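Local coordinates for protein inulin fructotransferase (Bacillus sp. snu-7, PDB 2INV) that probably depolymerises inulin as a lyase, by intramolecular fructosyl transfer that releases a cyclic difructose anhydride, at residues Leu256-Gly261 with Arg281-Cys286; Val319-Gly324 with Leu354-Asp359; Leu290-His295 with Ile329-Phe334. All coordinates share one frame; numbering follows the deposited sequence.

Interaction 1: residues Leu256-Gly261 with Arg281-Cys286; sequences LIEFTG and RLLNGC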
loop_
_atom_site.group_PDB
_atom_site.type_symbol
_atom_site.label_atom_id
_atom_site.label_comp_id
_atom_site.label_asym_id
_atom_site.label_seq_id
_atom_site.Cartn_x
_atom_site.Cartn_y
_atom_site.Cartn_z
ATOM N N LEU A 256 -10.465 -14.567 9.675
ATOM C CA LEU A 256 -9.594 -13.892 8.721
ATOM C C LEU A 256 -8.881 -12.764 9.445
ATOM O O LEU A 256 -7.710 -12.490 9.190
ATOM C CB LEU A 256 -10.398 -13.348 7.536
ATOM C CG LEU A 256 -11.050 -14.396 6.629
ATOM C CD1 LEU A 256 -11.740 -13.690 5.473
ATOM C CD2 LEU A 256 -10.009 -15.379 6.103
ATOM N N ILE A 257 -9.596 -12.108 10.349
ATOM C CA ILE A 257 -9.024 -11.037 11.144
ATOM C C ILE A 257 -9.535 -11.231 12.549
ATOM O O ILE A 257 -10.742 -11.221 12.798
ATOM C CB ILE A 257 -9.411 -9.653 10.619
ATOM C CG1 ILE A 257 -8.743 -9.424 9.264
ATOM C CG2 ILE A 257 -8.976 -8.577 11.616
ATOM C CD1 ILE A 257 -9.148 -8.145 8.584
ATOM N N GLU A 258 -8.600 -11.408 13.472
ATOM C CA GLU A 258 -8.969 -11.680 14.842
ATOM C C GLU A 258 -8.155 -10.886 15.847
ATOM O O GLU A 258 -6.955 -11.116 16.030
ATOM C CB GLU A 258 -8.812 -13.180 15.092
ATOM C CG GLU A 258 -9.458 -13.685 16.338
ATOM C CD GLU A 258 -9.243 -15.170 16.489
ATOM O OE1 GLU A 258 -9.442 -15.894 15.485
ATOM O OE2 GLU A 258 -8.882 -15.627 17.601
ATOM N N PHE A 259 -8.834 -9.955 16.508
ATOM C CA PHE A 259 -8.222 -9.100 17.514
ATOM C C PHE A 259 -8.687 -9.508 18.907
ATOM O O PHE A 259 -9.875 -9.715 19.117
ATOM C CB PHE A 259 -8.683 -7.644 17.355
ATOM C CG PHE A 259 -8.179 -6.938 16.128
ATOM C CD1 PHE A 259 -7.217 -7.504 15.303
ATOM C CD2 PHE A 259 -8.644 -5.651 15.833
ATOM C CE1 PHE A 259 -6.720 -6.794 14.201
ATOM C CE2 PHE A 259 -8.156 -4.948 14.748
ATOM C CZ PHE A 259 -7.192 -5.518 13.930
ATOM N N THR A 260 -7.776 -9.660 19.855
ATOM C CA THR A 260 -8.242 -9.906 21.202
ATOM C C THR A 260 -7.706 -8.768 22.045
ATOM O O THR A 260 -6.498 -8.558 22.143
ATOM C CB THR A 260 -7.831 -11.272 21.819
ATOM O OG1 THR A 260 -8.159 -11.258 23.220
ATOM C CG2 THR A 260 -6.358 -11.543 21.643
ATOM N N GLY A 261 -8.636 -8.011 22.614
ATOM C CA GLY A 261 -8.284 -6.892 23.463
ATOM C C GLY A 261 -7.447 -5.804 22.813
ATOM O O GLY A 261 -6.608 -5.204 23.480
ATOM N N ARG A 281 -13.241 -11.033 13.813
ATOM C CA ARG A 281 -13.566 -11.120 15.235
ATOM C C ARG A 281 -12.917 -10.097 16.166
ATOM O O ARG A 281 -11.706 -9.887 16.147
ATOM C CB ARG A 281 -13.242 -12.518 15.756
ATOM C CG ARG A 281 -13.928 -13.643 15.001
ATOM C CD ARG A 281 -13.669 -14.976 15.686
ATOM N NE ARG A 281 -13.716 -16.096 14.751
ATOM C CZ ARG A 281 -13.533 -17.366 15.099
ATOM N NH1 ARG A 281 -13.292 -17.676 16.365
ATOM N NH2 ARG A 281 -13.591 -18.327 14.185
ATOM N N LEU A 282 -13.750 -9.468 16.986
ATOM C CA LEU A 282 -13.299 -8.498 17.980
ATOM C C LEU A 282 -13.715 -9.101 19.313
ATOM O O LEU A 282 -14.860 -9.003 19.754
ATOM C CB LEU A 282 -13.941 -7.125 17.763
ATOM C CG LEU A 282 -12.913 -6.074 17.324
ATOM C CD1 LEU A 282 -12.238 -6.503 16.034
ATOM C CD2 LEU A 282 -13.591 -4.724 17.148
ATOM N N LEU A 283 -12.746 -9.758 19.933
ATOM C CA LEU A 283 -12.926 -10.481 21.184
ATOM C C LEU A 283 -12.274 -9.900 22.423
ATOM O O LEU A 283 -11.388 -9.053 22.356
ATOM C CB LEU A 283 -12.388 -11.899 21.006
ATOM C CG LEU A 283 -12.753 -12.558 19.677
ATOM C CD1 LEU A 283 -11.951 -13.830 19.469
ATOM C CD2 LEU A 283 -14.240 -12.835 19.680
ATOM N N ASN A 284 -12.739 -10.393 23.562
ATOM C CA ASN A 284 -12.222 -10.019 24.861
ATOM C C ASN A 284 -12.015 -8.516 25.018
ATOM O O ASN A 284 -10.898 -8.038 25.225
ATOM C CB ASN A 284 -10.926 -10.794 25.077
ATOM C CG ASN A 284 -11.088 -12.268 24.747
ATOM O OD1 ASN A 284 -10.174 -12.910 24.222
ATOM N ND2 ASN A 284 -12.271 -12.804 25.026
ATOM N N GLY A 285 -13.115 -7.787 24.875
ATOM C CA GLY A 285 -13.110 -6.348 25.024
ATOM C C GLY A 285 -12.206 -5.504 24.147
ATOM O O GLY A 285 -11.218 -4.952 24.631
ATOM N N CYS A 286 -12.535 -5.376 22.867
ATOM C CA CYS A 286 -11.743 -4.526 21.987
ATOM C C CYS A 286 -12.478 -3.197 22.027
ATOM O O CYS A 286 -13.702 -3.157 21.873
ATOM C CB CYS A 286 -11.711 -5.083 20.559
ATOM S SG CYS A 286 -10.743 -6.596 20.377
#

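Interaction 2: residues Val319-Gly324 with Leu354-Asp359; sequences VVHIAG and LIAGGD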
loop_
_atom_site.group_PDB
_atom_site.type_symbol
_atom_site.label_atom_id
_atom_site.label_comp_id
_atom_site.label_asym_id
_atom_site.label_seq_id
_atom_site.Cartn_x
_atom_site.Cartn_y
_atom_site.Cartn_z
ATOM N N VAL A 319 -20.837 -13.144 10.825
ATOM C CA VAL A 319 -19.668 -13.080 9.952
ATOM C C VAL A 319 -18.708 -12.105 10.617
ATOM O O VAL A 319 -17.484 -12.248 10.522
ATOM C CB VAL A 319 -20.029 -12.550 8.551
ATOM C CG1 VAL A 319 -21.252 -13.275 8.019
ATOM C CG2 VAL A 319 -20.291 -11.056 8.609
ATOM N N VAL A 320 -19.286 -11.107 11.279
ATOM C CA VAL A 320 -18.518 -10.107 11.997
ATOM C C VAL A 320 -19.002 -10.146 13.433
ATOM O O VAL A 320 -20.179 -9.882 13.724
ATOM C CB VAL A 320 -18.713 -8.702 11.402
ATOM C CG1 VAL A 320 -18.086 -7.659 12.322
ATOM C CG2 VAL A 320 -18.076 -8.634 10.024
ATOM N N HIS A 321 -18.070 -10.473 14.320
ATOM C CA HIS A 321 -18.359 -10.618 15.734
ATOM C C HIS A 321 -17.657 -9.541 16.563
ATOM O O HIS A 321 -16.425 -9.441 16.560
ATOM C CB HIS A 321 -17.908 -12.017 16.142
ATOM C CG HIS A 321 -18.326 -12.422 17.514
ATOM N ND1 HIS A 321 -17.695 -11.974 18.654
ATOM C CD2 HIS A 321 -19.303 -13.263 17.931
ATOM C CE1 HIS A 321 -18.263 -12.524 19.713
ATOM N NE2 HIS A 321 -19.239 -13.309 19.301
ATOM N N ILE A 322 -18.447 -8.738 17.275
ATOM C CA ILE A 322 -17.897 -7.653 18.087
ATOM C C ILE A 322 -18.232 -7.750 19.575
ATOM O O ILE A 322 -19.408 -7.830 19.969
ATOM C CB ILE A 322 -18.402 -6.289 17.596
ATOM C CG1 ILE A 322 -18.210 -6.175 16.076
ATOM C CG2 ILE A 322 -17.638 -5.170 18.299
ATOM C CD1 ILE A 322 -16.772 -6.146 15.626
ATOM N N ALA A 323 -17.181 -7.742 20.389
ATOM C CA ALA A 323 -17.309 -7.794 21.835
ATOM C C ALA A 323 -16.345 -6.718 22.313
ATOM O O ALA A 323 -15.132 -6.930 22.370
ATOM C CB ALA A 323 -16.885 -9.154 22.371
ATOM N N GLY A 324 -16.891 -5.553 22.635
ATOM C CA GLY A 324 -16.076 -4.446 23.094
ATOM C C GLY A 324 -16.909 -3.181 23.057
ATOM O O GLY A 324 -18.128 -3.254 22.850
ATOM N N LEU A 354 -22.907 -9.196 14.491
ATOM C CA LEU A 354 -23.325 -9.480 15.856
ATOM C C LEU A 354 -22.512 -8.674 16.849
ATOM O O LEU A 354 -21.277 -8.730 16.880
ATOM C CB LEU A 354 -23.184 -10.969 16.194
ATOM C CG LEU A 354 -23.426 -11.292 17.670
ATOM C CD1 LEU A 354 -24.870 -10.974 18.035
ATOM C CD2 LEU A 354 -23.118 -12.758 17.929
ATOM N N ILE A 355 -23.236 -7.930 17.668
ATOM C CA ILE A 355 -22.648 -7.107 18.700
ATOM C C ILE A 355 -22.921 -7.913 19.974
ATOM O O ILE A 355 -23.952 -7.769 20.625
ATOM C CB ILE A 355 -23.327 -5.712 18.687
ATOM C CG1 ILE A 355 -23.251 -5.134 17.265
ATOM C CG2 ILE A 355 -22.657 -4.766 19.661
ATOM C CD1 ILE A 355 -21.827 -4.941 16.743
ATOM N N ALA A 356 -21.975 -8.800 20.276
ATOM C CA ALA A 356 -22.021 -9.725 21.411
ATOM C C ALA A 356 -22.183 -9.099 22.779
ATOM O O ALA A 356 -22.856 -9.650 23.654
ATOM C CB ALA A 356 -20.766 -10.597 21.399
ATOM N N GLY A 357 -21.541 -7.959 22.965
ATOM C CA GLY A 357 -21.622 -7.278 24.233
ATOM C C GLY A 357 -20.864 -5.997 24.061
ATOM O O GLY A 357 -20.087 -5.847 23.120
ATOM N N GLY A 358 -21.075 -5.056 24.960
ATOM C CA GLY A 358 -20.354 -3.821 24.811
ATOM C C GLY A 358 -21.256 -2.617 24.804
ATOM O O GLY A 358 -22.481 -2.698 24.629
ATOM N N ASP A 359 -20.605 -1.479 24.963
ATOM C CA ASP A 359 -21.274 -0.209 25.027
ATOM C C ASP A 359 -20.921 0.731 23.892
ATOM O O ASP A 359 -19.765 0.801 23.454
ATOM C CB ASP A 359 -20.922 0.452 26.352
ATOM C CG ASP A 359 -21.598 1.777 26.532
ATOM O OD1 ASP A 359 -22.846 1.808 26.552
ATOM O OD2 ASP A 359 -20.880 2.790 26.651
#

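Interaction 3: residues Leu290-His295 with Ile329-Phe334; sequences LITANH and ISDNLF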
loop_
_atom_site.group_PDB
_atom_site.type_symbol
_atom_site.label_atom_id
_atom_site.label_comp_id
_atom_site.label_asym_id
_atom_site.label_seq_id
_atom_site.Cartn_x
_atom_site.Cartn_y
_atom_site.Cartn_z
ATOM N N LEU A 290 -11.976 0.905 14.310
ATOM C CA LEU A 290 -12.642 1.259 13.071
ATOM C C LEU A 290 -12.566 0.129 12.051
ATOM O O LEU A 290 -11.475 -0.280 11.639
ATOM C CB LEU A 290 -12.004 2.524 12.506
ATOM C CG LEU A 290 -12.491 3.071 11.164
ATOM C CD1 LEU A 290 -13.943 3.504 11.263
ATOM C CD2 LEU A 290 -11.607 4.243 10.760
ATOM N N ILE A 291 -13.735 -0.382 11.673
ATOM C CA ILE A 291 -13.845 -1.458 10.693
ATOM C C ILE A 291 -14.704 -0.842 9.608
ATOM O O ILE A 291 -15.927 -0.799 9.728
ATOM C CB ILE A 291 -14.570 -2.667 11.281
ATOM C CG1 ILE A 291 -14.004 -2.968 12.672
ATOM C CG2 ILE A 291 -14.407 -3.869 10.358
ATOM C CD1 ILE A 291 -12.586 -3.446 12.658
ATOM N N THR A 292 -14.071 -0.378 8.540
ATOM C CA THR A 292 -14.822 0.283 7.493
ATOM C C THR A 292 -14.265 0.071 6.095
ATOM O O THR A 292 -13.096 -0.278 5.928
ATOM C CB THR A 292 -14.867 1.789 7.804
ATOM O OG1 THR A 292 -15.831 2.439 6.972
ATOM C CG2 THR A 292 -13.494 2.417 7.578
ATOM N N ALA A 293 -15.115 0.297 5.096
ATOM C CA ALA A 293 -14.723 0.161 3.696
ATOM C C ALA A 293 -14.130 -1.205 3.343
ATOM O O ALA A 293 -13.192 -1.291 2.545
ATOM C CB ALA A 293 -13.731 1.258 3.337
ATOM N N ASN A 294 -14.685 -2.268 3.916
ATOM C CA ASN A 294 -14.199 -3.620 3.646
ATOM C C ASN A 294 -15.257 -4.430 2.911
ATOM O O ASN A 294 -16.457 -4.232 3.114
ATOM C CB ASN A 294 -13.883 -4.358 4.952
ATOM C CG ASN A 294 -12.790 -3.690 5.756
ATOM O OD1 ASN A 294 -11.615 -3.712 5.381
ATOM N ND2 ASN A 294 -13.176 -3.074 6.867
ATOM N N HIS A 295 -14.816 -5.344 2.055
ATOM C CA HIS A 295 -15.759 -6.209 1.361
ATOM C C HIS A 295 -15.707 -7.533 2.091
ATOM O O HIS A 295 -14.672 -8.199 2.130
ATOM C CB HIS A 295 -15.391 -6.425 -0.101
ATOM C CG HIS A 295 -16.495 -7.033 -0.908
ATOM N ND1 HIS A 295 -16.877 -8.352 -0.779
ATOM C CD2 HIS A 295 -17.248 -6.521 -1.908
ATOM C CE1 HIS A 295 -17.811 -8.627 -1.672
ATOM N NE2 HIS A 295 -18.053 -7.532 -2.370
ATOM N N ILE A 329 -18.370 -0.020 12.948
ATOM C CA ILE A 329 -18.417 -0.926 11.812
ATOM C C ILE A 329 -19.307 -0.256 10.770
ATOM O O ILE A 329 -20.538 -0.269 10.897
ATOM C CB ILE A 329 -19.018 -2.291 12.214
ATOM C CG1 ILE A 329 -18.261 -2.856 13.417
ATOM C CG2 ILE A 329 -18.952 -3.261 11.050
ATOM C CD1 ILE A 329 -18.814 -2.417 14.761
ATOM N N SER A 330 -18.693 0.322 9.740
ATOM C CA SER A 330 -19.466 1.020 8.727
ATOM C C SER A 330 -18.912 0.912 7.318
ATOM O O SER A 330 -17.805 0.420 7.098
ATOM C CB SER A 330 -19.560 2.498 9.107
ATOM O OG SER A 330 -18.257 3.049 9.241
ATOM N N ASP A 331 -19.707 1.397 6.370
ATOM C CA ASP A 331 -19.337 1.405 4.968
ATOM C C ASP A 331 -18.715 0.089 4.502
ATOM O O ASP A 331 -17.705 0.087 3.800
ATOM C CB ASP A 331 -18.377 2.564 4.716
ATOM C CG ASP A 331 -18.155 2.822 3.253
ATOM O OD1 ASP A 331 -19.140 2.771 2.488
ATOM O OD2 ASP A 331 -17.002 3.099 2.865
ATOM N N ASN A 332 -19.329 -1.024 4.900
ATOM C CA ASN A 332 -18.863 -2.365 4.527
ATOM C C ASN A 332 -19.903 -3.030 3.623
ATOM O O ASN A 332 -21.097 -2.742 3.742
ATOM C CB ASN A 332 -18.678 -3.238 5.776
ATOM C CG ASN A 332 -17.587 -2.726 6.701
ATOM O OD1 ASN A 332 -16.428 -2.592 6.302
ATOM N ND2 ASN A 332 -17.954 -2.444 7.950
ATOM N N LEU A 333 -19.460 -3.909 2.723
ATOM C CA LEU A 333 -20.392 -4.614 1.844
ATOM C C LEU A 333 -20.353 -6.108 2.163
ATOM O O LEU A 333 -19.319 -6.753 2.000
ATOM C CB LEU A 333 -20.037 -4.379 0.365
ATOM C CG LEU A 333 -21.130 -4.710 -0.674
ATOM C CD1 LEU A 333 -20.673 -4.279 -2.060
ATOM C CD2 LEU A 333 -21.459 -6.195 -0.663
ATOM N N PHE A 334 -21.481 -6.640 2.630
ATOM C CA PHE A 334 -21.578 -8.055 2.974
ATOM C C PHE A 334 -22.275 -8.869 1.884
ATOM O O PHE A 334 -23.444 -8.641 1.579
ATOM C CB PHE A 334 -22.354 -8.250 4.283
ATOM C CG PHE A 334 -21.685 -7.663 5.496
ATOM C CD1 PHE A 334 -21.690 -6.288 5.714
ATOM C CD2 PHE A 334 -21.071 -8.486 6.432
ATOM C CE1 PHE A 334 -21.100 -5.739 6.845
ATOM C CE2 PHE A 334 -20.472 -7.947 7.572
ATOM C CZ PHE A 334 -20.488 -6.577 7.778
#

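Interaction 1: residues Leu256-Gly261 with Arg281-Cys286
E258 turns CG beside its own carbonyl carbon (chi1 -166°) while R281 keeps CG beside its backbone N (chi1 -56°), and the two extended chains then run alongside each other, E258 CG 4.0 Å from R281 CB. Carboxylate and guanidinium planes lie only 6° apart, with E258 OE1 over one guanidinium face near its rim. At 4.3 Å from R281 NH1, and well out of the plane, E258 OE1 probably contributes charge attraction only, with no N-H directed at it. The polar ends are held instead by R254 and S255 for E258, and by the carbonyls of R254 and G278 for R281. Further along this face the T260 hydroxyl donates to N284 OD1 in the carbonyl plane, on a lone pair (OG1 to OD1 2.8 Å). On the other face L282 CD1 meets F259 CD2 obliquely at 3.7 Å; past the corner, C286 SG comes back to F259 CB at 3.8 Å. Four nearly straight backbone bonds join the strands in parallel, the last from G261 N to L283 O (3.0 Å). The two strands belong to consecutive coils of a right-handed parallel beta-helix; strand 232-240 adjoins 258-260 on its far side, strand 320-323 adjoins 281-283, and V267 of strand 266-268 packs on I257 and F259.

Interaction 2: residues Val319-Gly324 with Leu354-Asp359
I322 and I355 lie side by side and point the same way, both with CG1 beside the backbone N (chi1 -50° and -53°), which lets CD1 of I355 tuck against I322 CB at 3.8 Å. I329 and L282 also touch I322, and L379 touches I355, making a row of aliphatic side chains that runs from coil to coil inside the beta-helix. On the other face of the pair, L354 CD2 meets H321 CD2 at 3.8 Å, approaching the imidazole obliquely, while A356 CB reaches H321 CE1 at 3.6 Å. The H321 ring also stacks on Y317. The backbone of L354 bonds at both ends, its N to V320 O (2.9 Å) and its O to I322 N. This is parallel pairing between successive coils of the beta-helix, interrupted by a beta bulge: I322 pairs with I355 but A323 with G357, and A356 N gives I322 O only a weak bond. Past the bulge, G324 N donates to G357 O (3.2 Å) from 38° above the carbonyl plane. G324 O in turn receives a close CA-H...O contact from G358 CA (3.0 Å). N361 ND2 supplies G324 O with a conventional hydrogen bond.

Interaction 3: residues Leu290-His295 with Ile329-Phe334
N294 and N332 lie side by side and point the same way, each with CG beside its backbone N (chi1 -62° and -64°), and their amide planes are 15° apart. N332 works with both ends of its amide. Its OD1 accepts the backbone N of N294 in the carbonyl plane at 3.0 Å and takes only a weak bond from N294 ND2. Its ND2 donates to I291 O (3.2 Å), which lies close to the amide plane, although the donor stands well above the I291 carbonyl plane. I291 O is gripped a second time by S330 N at 3.0 Å. N294 uses its own amide likewise one coil earlier, ND2 to V267 O and OD1 to N270 N, and N332 ND2 also bonds N366 OD1 one coil later. Such a row of stacked asparagines is a known feature of parallel beta-helices, and here it accompanies, and probably steadies, a bend where A293 and D331 adopt positive phi.

On the outer side of the bend, T292 turns OG1 beside its carbonyl carbon, 2.8 Å from S330 O, while D331 OD2 of the third subunit hydrogen-bonds the same hydroxyl. S330 OG likewise meets D331 OD1 of that subunit, and D331 itself reaches T292 and S330 of the second subunit. Beyond the bend L333 N donates to N294 O (3.0 Å). There H295 and L333, both with CG anti to the backbone N, run alongside each other, L333 CD2 lying 4.0 Å from H295 NE2, which is hydrogen-bonded to E288 O of the second subunit. L333 O lies over one face of the H295 ring, toward its rim. Parallel pairing continues outward on both flanks: strand 266-268 adjoins segment 290-295, with V267 against I291, and strand 362-370 adjoins segment 329-334, with V368 against F334.

How the interactions relate
Interactions 1 and 2 follow one another along one face of the beta-helix: strands 280-283 and 320-323 are neighbours, joined by probable hydrogen bonds from L282 N to H321 O and from A323 N to L282 O. Interaction 3 follows a different part of the coil, with strand 285-299 continuing from segment 281-286. It meets interaction 2 through the interior, where F334 packs on V319 and V320 and I329 on I322. Both strand-face contacts are partly buried, interaction 1 setting charged and hydroxyl groups on its outer face and interaction 2 mostly apolar ones. Interaction 3 is wholly buried, rich in hydrogen bonds from side-chain amides, and alone of the three touches other subunits.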